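Endo-1,4-beta-xylanase (Pseudoalteromonas haloplanktis, PDB 1XWT) hydrolyses internal beta-1,4 linkages of xylan, acting as a cold-adapted endoxylanase of glycoside hydrolase family 8. Local coordinates at residues G57-H62 and F96-R101; P252-R257 and E279-R284. The protein carries 1 engineered substitution. All coordinates share one frame; numbering follows the deposited sequence. Where two conformers were deposited one is given.

Contact 1 of 2, residues G57-H62 and F96-R101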
loop_
_atom_site.group_PDB
_atom_site.type_symbol
_atom_site.label_atom_id
_atom_site.label_comp_id
_atom_site.label_asym_id
_atom_site.label_seq_id
_atom_site.Cartn_x
_atom_site.Cartn_y
_atom_site.Cartn_z
ATOM N N GLY A 57 8.859 28.962 13.674
ATOM C CA GLY A 57 7.616 29.134 14.396
ATOM C C GLY A 57 6.383 29.303 13.526
ATOM O O GLY A 57 5.279 29.427 14.057
ATOM N N VAL A 58 6.551 29.285 12.204
ATOM C CA VAL A 58 5.438 29.452 11.257
ATOM C C VAL A 58 4.981 28.063 10.768
ATOM O O VAL A 58 5.776 27.293 10.237
ATOM C CB VAL A 58 5.857 30.328 10.062
ATOM C CG1 VAL A 58 4.707 30.479 9.081
ATOM C CG2 VAL A 58 6.321 31.713 10.532
ATOM N N TYR A 59 3.704 27.746 10.975
ATOM C CA TYR A 59 3.131 26.479 10.514
ATOM C C TYR A 59 3.192 26.373 8.988
ATOM O O TYR A 59 2.853 27.321 8.261
ATOM C CB TYR A 59 1.671 26.290 11.008
ATOM C CG TYR A 59 1.043 25.067 10.343
ATOM C CD1 TYR A 59 1.369 23.791 10.766
ATOM C CD2 TYR A 59 0.191 25.190 9.250
ATOM C CE1 TYR A 59 0.878 22.670 10.099
ATOM C CE2 TYR A 59 -0.317 24.086 8.588
ATOM C CZ TYR A 59 0.032 22.832 9.017
ATOM O OH TYR A 59 -0.456 21.748 8.333
ATOM N N LYS A 60 3.639 25.222 8.490
ATOM C CA LYS A 60 3.696 24.957 7.045
ATOM C C LYS A 60 2.748 23.846 6.585
ATOM O O LYS A 60 1.858 24.079 5.766
ATOM C CB LYS A 60 5.132 24.675 6.603
ATOM C CG LYS A 60 6.143 25.815 6.862
ATOM C CD LYS A 60 5.895 27.037 5.972
ATOM C CE LYS A 60 6.740 28.233 6.378
ATOM N NZ LYS A 60 6.421 29.406 5.500
ATOM N N ALA A 61 2.956 22.637 7.079
ATOM C CA ALA A 61 2.223 21.480 6.595
ATOM C C ALA A 61 2.400 20.330 7.586
ATOM O O ALA A 61 2.971 20.545 8.649
ATOM C CB ALA A 61 2.720 21.108 5.202
ATOM N N HIS A 62 1.898 19.141 7.260
ATOM C CA HIS A 62 2.046 17.967 8.124
ATOM C C HIS A 62 2.704 16.818 7.363
ATOM O O HIS A 62 2.617 16.724 6.138
ATOM C CB HIS A 62 0.655 17.481 8.621
ATOM C CG HIS A 62 0.144 18.186 9.847
ATOM N ND1 HIS A 62 -0.172 19.517 9.869
ATOM C CD2 HIS A 62 -0.269 17.686 11.026
ATOM C CE1 HIS A 62 -0.571 19.845 11.088
ATOM N NE2 HIS A 62 -0.661 18.749 11.803
ATOM N N PHE A 96 -5.934 15.542 5.138
ATOM C CA PHE A 96 -5.539 15.299 3.756
ATOM C C PHE A 96 -4.752 16.462 3.185
ATOM O O PHE A 96 -3.665 16.302 2.629
ATOM C CB PHE A 96 -6.785 15.043 2.901
ATOM C CG PHE A 96 -6.489 14.641 1.485
ATOM C CD1 PHE A 96 -6.075 15.571 0.541
ATOM C CD2 PHE A 96 -6.623 13.312 1.080
ATOM C CE1 PHE A 96 -5.786 15.171 -0.757
ATOM C CE2 PHE A 96 -6.352 12.920 -0.227
ATOM C CZ PHE A 96 -5.932 13.847 -1.125
ATOM N N ASP A 97 -5.312 17.652 3.286
ATOM C CA ASP A 97 -4.723 18.837 2.682
ATOM C C ASP A 97 -3.359 19.163 3.303
ATOM O O ASP A 97 -2.435 19.580 2.596
ATOM C CB ASP A 97 -5.648 20.051 2.846
ATOM C CG ASP A 97 -6.885 19.998 1.967
ATOM O OD1 ASP A 97 -6.983 19.088 1.099
ATOM O OD2 ASP A 97 -7.782 20.869 2.099
ATOM N N ASN A 98 -3.240 19.005 4.609
ATOM C CA ASN A 98 -1.972 19.283 5.291
ATOM C C ASN A 98 -0.868 18.315 4.836
ATOM O O ASN A 98 0.295 18.712 4.660
ATOM C CB ASN A 98 -2.127 19.258 6.818
ATOM C CG ASN A 98 -2.969 20.399 7.363
ATOM O OD1 ASN A 98 -3.154 21.425 6.719
ATOM N ND2 ASN A 98 -3.500 20.198 8.570
ATOM N N LEU A 99 -1.224 17.040 4.630
ATOM C CA LEU A 99 -0.267 16.065 4.092
ATOM C C LEU A 99 0.072 16.330 2.615
ATOM O O LEU A 99 1.236 16.270 2.228
ATOM C CB LEU A 99 -0.833 14.649 4.221
ATOM C CG LEU A 99 -0.965 14.072 5.639
ATOM C CD1 LEU A 99 -1.648 12.716 5.594
ATOM C CD2 LEU A 99 0.373 13.973 6.367
ATOM N N TRP A 100 -0.927 16.650 1.798
ATOM C CA TRP A 100 -0.668 16.877 0.374
ATOM C C TRP A 100 0.164 18.154 0.176
ATOM O O TRP A 100 1.068 18.186 -0.646
ATOM C CB TRP A 100 -1.994 16.893 -0.440
ATOM C CG TRP A 100 -1.804 17.192 -1.890
ATOM C CD1 TRP A 100 -2.455 18.136 -2.594
ATOM C CD2 TRP A 100 -0.900 16.555 -2.811
ATOM N NE1 TRP A 100 -2.003 18.158 -3.886
ATOM C CE2 TRP A 100 -1.033 17.213 -4.043
ATOM C CE3 TRP A 100 0.053 15.522 -2.709
ATOM C CZ2 TRP A 100 -0.270 16.884 -5.161
ATOM C CZ3 TRP A 100 0.806 15.198 -3.836
ATOM C CH2 TRP A 100 0.652 15.889 -5.024
ATOM N N ARG A 101 -0.092 19.191 0.978
ATOM C CA ARG A 101 0.704 20.408 0.893
ATOM C C ARG A 101 2.179 20.104 1.115
ATOM O O ARG A 101 3.043 20.640 0.423
ATOM C CB ARG A 101 0.232 21.436 1.937
ATOM C CG ARG A 101 0.685 22.875 1.670
ATOM C CD ARG A 101 0.287 23.898 2.774
ATOM N NE ARG A 101 -1.161 23.817 2.992
ATOM C CZ ARG A 101 -1.756 23.274 4.046
ATOM N NH1 ARG A 101 -1.054 22.911 5.123
ATOM N NH2 ARG A 101 -3.068 23.075 4.022
#
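His-62 and Asn-98 meet where strand 58-66 passes over helix 93-107, the short axes 100° apart. A classic beta bulge shapes the strand just before this point: Lys-60 and Ala-61 both face Tyr-53 of strand 50-55. Packing is tight around Asn-98. Its backbone O accepts from His-62 N at 3.1 Å in a nearly straight bond (175° at the hydrogen), the donor standing above the carbonyl plane. The imidazole lies alongside the amide, almost parallel to it, with His-62 ND1 3.6 Å from Asn-98 CB. Tyr-59 reaches across: its OH bonds to His-62 ND1 at 2.7 Å and stands over the amide carbon, 3.0 Å from Asn-98 CG. Ala-61 suits its place because a methyl lets the helix come close, CB lying 3.5 Å from Asn-98 O.

Arg-101 bends at chi3 (-54°), turning its guanidinium back so that NH1 bonds to Lys-60 O at 3.2 Å. NH1 and NH2 both hold Asn-98 OD1 and NE pairs with Glu-165, three partners that suit an arginine's several N-H groups; asparagine also offers a donor, ND2, to Tyr-50 OH. A leucine here would probably leave Glu-165 without its charged mate and Asn-98 OD1 and Lys-60 O without this donor. The outer side is looser: Tyr-59 as a whole is exposed, and the end of Lys-60 leads away from the helix. At the buried end, Leu-99 CA makes a CA-H...O contact of 3.6 Å with His-62 O.

Contact 2 of 2, residues P252-R257 and E279-R284. Engineered in segment 279-284: Asn-281 (natural residue Asp).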
loop_
_atom_site.group_PDB
_atom_site.type_symbol
_atom_site.label_atom_id
_atom_site.label_comp_id
_atom_site.label_asym_id
_atom_site.label_seq_id
_atom_site.Cartn_x
_atom_site.Cartn_y
_atom_site.Cartn_z
ATOM N N PRO A 252 4.946 -14.650 -2.068
ATOM C CA PRO A 252 5.493 -13.737 -3.076
ATOM C C PRO A 252 6.775 -13.116 -2.540
ATOM O O PRO A 252 7.044 -13.120 -1.332
ATOM C CB PRO A 252 4.373 -12.706 -3.240
ATOM C CG PRO A 252 3.736 -12.655 -1.862
ATOM C CD PRO A 252 3.780 -14.078 -1.368
ATOM N N THR A 253 7.561 -12.524 -3.440
ATOM C CA THR A 253 8.877 -12.008 -3.100
ATOM C C THR A 253 8.994 -10.502 -3.317
ATOM O O THR A 253 8.190 -9.868 -3.991
ATOM C CB THR A 253 9.993 -12.746 -3.906
ATOM O OG1 THR A 253 9.960 -12.462 -5.319
ATOM C CG2 THR A 253 9.879 -14.270 -3.783
ATOM N N PHE A 254 10.071 -9.958 -2.757
ATOM C CA PHE A 254 10.412 -8.537 -2.835
ATOM C C PHE A 254 10.521 -8.040 -4.273
ATOM O O PHE A 254 9.883 -7.049 -4.631
ATOM C CB PHE A 254 11.739 -8.354 -2.033
ATOM C CG PHE A 254 12.462 -7.035 -2.224
ATOM C CD1 PHE A 254 11.796 -5.829 -2.373
ATOM C CD2 PHE A 254 13.847 -7.033 -2.149
ATOM C CE1 PHE A 254 12.520 -4.642 -2.525
ATOM C CE2 PHE A 254 14.571 -5.852 -2.281
ATOM C CZ PHE A 254 13.908 -4.677 -2.492
ATOM N N LEU A 255 11.314 -8.725 -5.101
ATOM C CA LEU A 255 11.578 -8.297 -6.475
ATOM C C LEU A 255 11.248 -9.394 -7.487
ATOM O O LEU A 255 11.389 -10.589 -7.202
ATOM C CB LEU A 255 13.043 -7.858 -6.667
ATOM C CG LEU A 255 13.434 -6.602 -5.888
ATOM C CD1 LEU A 255 14.948 -6.372 -6.010
ATOM C CD2 LEU A 255 12.681 -5.376 -6.352
ATOM N N SER A 256 10.800 -8.955 -8.658
ATOM C CA SER A 256 10.424 -9.837 -9.746
ATOM C C SER A 256 10.862 -9.273 -11.093
ATOM O O SER A 256 10.867 -8.061 -11.305
ATOM C CB SER A 256 8.897 -10.001 -9.748
ATOM O OG SER A 256 8.408 -10.845 -10.796
ATOM N N ARG A 257 11.141 -10.162 -12.042
ATOM C CA ARG A 257 11.281 -9.783 -13.457
ATOM C C ARG A 257 9.895 -9.575 -14.048
ATOM O O ARG A 257 8.895 -9.902 -13.428
ATOM C CB ARG A 257 12.059 -10.865 -14.237
ATOM C CG ARG A 257 13.447 -11.125 -13.665
ATOM C CD ARG A 257 14.271 -9.861 -13.595
ATOM N NE ARG A 257 15.684 -10.060 -13.254
ATOM C CZ ARG A 257 16.542 -9.065 -13.179
ATOM N NH1 ARG A 257 16.142 -7.813 -13.390
ATOM N NH2 ARG A 257 17.800 -9.312 -12.870
ATOM N N GLU A 279 9.613 -10.325 2.509
ATOM C CA GLU A 279 10.014 -9.393 3.556
ATOM C C GLU A 279 8.962 -8.282 3.691
ATOM O O GLU A 279 7.801 -8.474 3.313
ATOM C CB GLU A 279 11.463 -8.896 3.329
ATOM C CG GLU A 279 11.784 -8.391 1.936
ATOM C CD GLU A 279 10.772 -7.401 1.423
ATOM O OE1 GLU A 279 10.973 -6.168 1.580
ATOM O OE2 GLU A 279 9.739 -7.867 0.886
ATOM N N PHE A 280 9.354 -7.128 4.224
ATOM C CA PHE A 280 8.412 -6.097 4.613
ATOM C C PHE A 280 7.561 -5.596 3.435
ATOM O O PHE A 280 6.354 -5.405 3.564
ATOM C CB PHE A 280 9.180 -4.966 5.313
ATOM C CG PHE A 280 10.140 -5.490 6.360
ATOM C CD1 PHE A 280 9.679 -5.854 7.606
ATOM C CD2 PHE A 280 11.489 -5.713 6.056
ATOM C CE1 PHE A 280 10.560 -6.403 8.566
ATOM C CE2 PHE A 280 12.357 -6.264 7.007
ATOM C CZ PHE A 280 11.887 -6.592 8.253
ATOM N N ASN A 281 8.171 -5.403 2.270
ATOM C CA ASN A 281 7.391 -5.016 1.081
ATOM C C ASN A 281 6.413 -6.118 0.642
ATOM O O ASN A 281 5.240 -5.866 0.393
ATOM C CB ASN A 281 8.308 -4.725 -0.114
ATOM C CG ASN A 281 8.893 -3.333 -0.093
ATOM O OD1 ASN A 281 9.065 -2.708 -1.147
ATOM N ND2 ASN A 281 9.202 -2.827 1.106
ATOM N N ALA A 282 6.935 -7.344 0.565
ATOM C CA ALA A 282 6.171 -8.480 0.078
ATOM C C ALA A 282 4.943 -8.760 0.933
ATOM O O ALA A 282 3.953 -9.318 0.423
ATOM C CB ALA A 282 7.028 -9.714 -0.013
ATOM N N TRP A 283 4.961 -8.350 2.210
ATOM C CA TRP A 283 3.769 -8.502 3.046
ATOM C C TRP A 283 2.503 -7.957 2.340
ATOM O O TRP A 283 1.389 -8.460 2.548
ATOM C CB TRP A 283 3.847 -7.728 4.369
ATOM C CG TRP A 283 4.884 -8.093 5.384
ATOM C CD1 TRP A 283 5.749 -9.150 5.371
ATOM C CD2 TRP A 283 5.152 -7.362 6.584
ATOM N NE1 TRP A 283 6.544 -9.105 6.491
ATOM C CE2 TRP A 283 6.211 -8.001 7.237
ATOM C CE3 TRP A 283 4.614 -6.207 7.156
ATOM C CZ2 TRP A 283 6.731 -7.538 8.441
ATOM C CZ3 TRP A 283 5.145 -5.736 8.346
ATOM C CH2 TRP A 283 6.189 -6.399 8.973
ATOM N N ARG A 284 2.684 -6.858 1.613
ATOM C CA ARG A 284 1.566 -6.143 1.007
ATOM C C ARG A 284 0.936 -6.842 -0.189
ATOM O O ARG A 284 -0.174 -6.488 -0.572
ATOM C CB ARG A 284 1.973 -4.715 0.612
ATOM C CG ARG A 284 2.485 -3.867 1.786
ATOM C CD ARG A 284 2.537 -2.409 1.481
ATOM N NE ARG A 284 3.441 -1.990 0.403
ATOM C CZ ARG A 284 4.730 -1.721 0.546
ATOM N NH1 ARG A 284 5.371 -1.954 1.681
ATOM N NH2 ARG A 284 5.396 -1.236 -0.477
#
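The turn that leads into helix 283-296 packs, through Glu-279 and Ala-282, against Phe-254 and its neighbours in the loop following helix 219-243. The contact is buried and no hydrogen bond runs from one segment to the other; it is made by van der Waals touching of Phe-254, Glu-279 and Ala-282. Glu-279 folds back on itself, with CG between the backbone N and the carbonyl carbon (chi1 49°) and a second bend at chi2. This brings its carboxylate round to the amides of the turn: OE2 accepts from Ala-282 N at 2.9 Å on the syn side, and OE1 from Asn-281 N at 3.0 Å, from above the carboxylate plane. Glutamate suits the place, being long enough to fold back and having two oxygens to serve two N-H groups.

The same carboxylate meets the Phe-254 ring obliquely near CB and CG, its plane 27° from that of the ring, with OE2 3.6 Å from Phe-254 CB. Leu-255 CG sits over the centre of the ring, on the side of its plane away from Glu-279. In the (alpha/alpha)6 barrel of family 8 enzymes this places an irregular loop beside the start of a barrel helix, where Arg-284 forms a salt bridge with Asp-144. Asn-281, an engineered replacement for the natural Asp, points its CB toward the loop.

Ala-282 is small enough to let the backbones come close. Its CB touches Thr-253 C at 3.9 Å and Pro-252 O at 3.7 Å; Pro-252 O is buried here with no polar partner in the model.

Contacts 1 and 2 lie on opposite sides of the chain's centre, their own centres 32 Å apart and their nearest atoms about 16 Å apart, one following the other in sequence. Contact 1 is peripheral, about 22 Å from the centre of the chain, and joins the five-stranded sheet to a helix; contact 2 is deeper, about 12 Å from it. Helix 77-89 reaches both: its Gln-80 bonds to His-62 O and Leu-99 O, while its Glu-78 makes a long, weak ion pair with Arg-284. Replacement of the natural Asp by Asn-281, and the acidic Asp-144 and Glu-78 gathered at Arg-284, are consistent with contact 2 bordering the active site; contact 1 is probably remote.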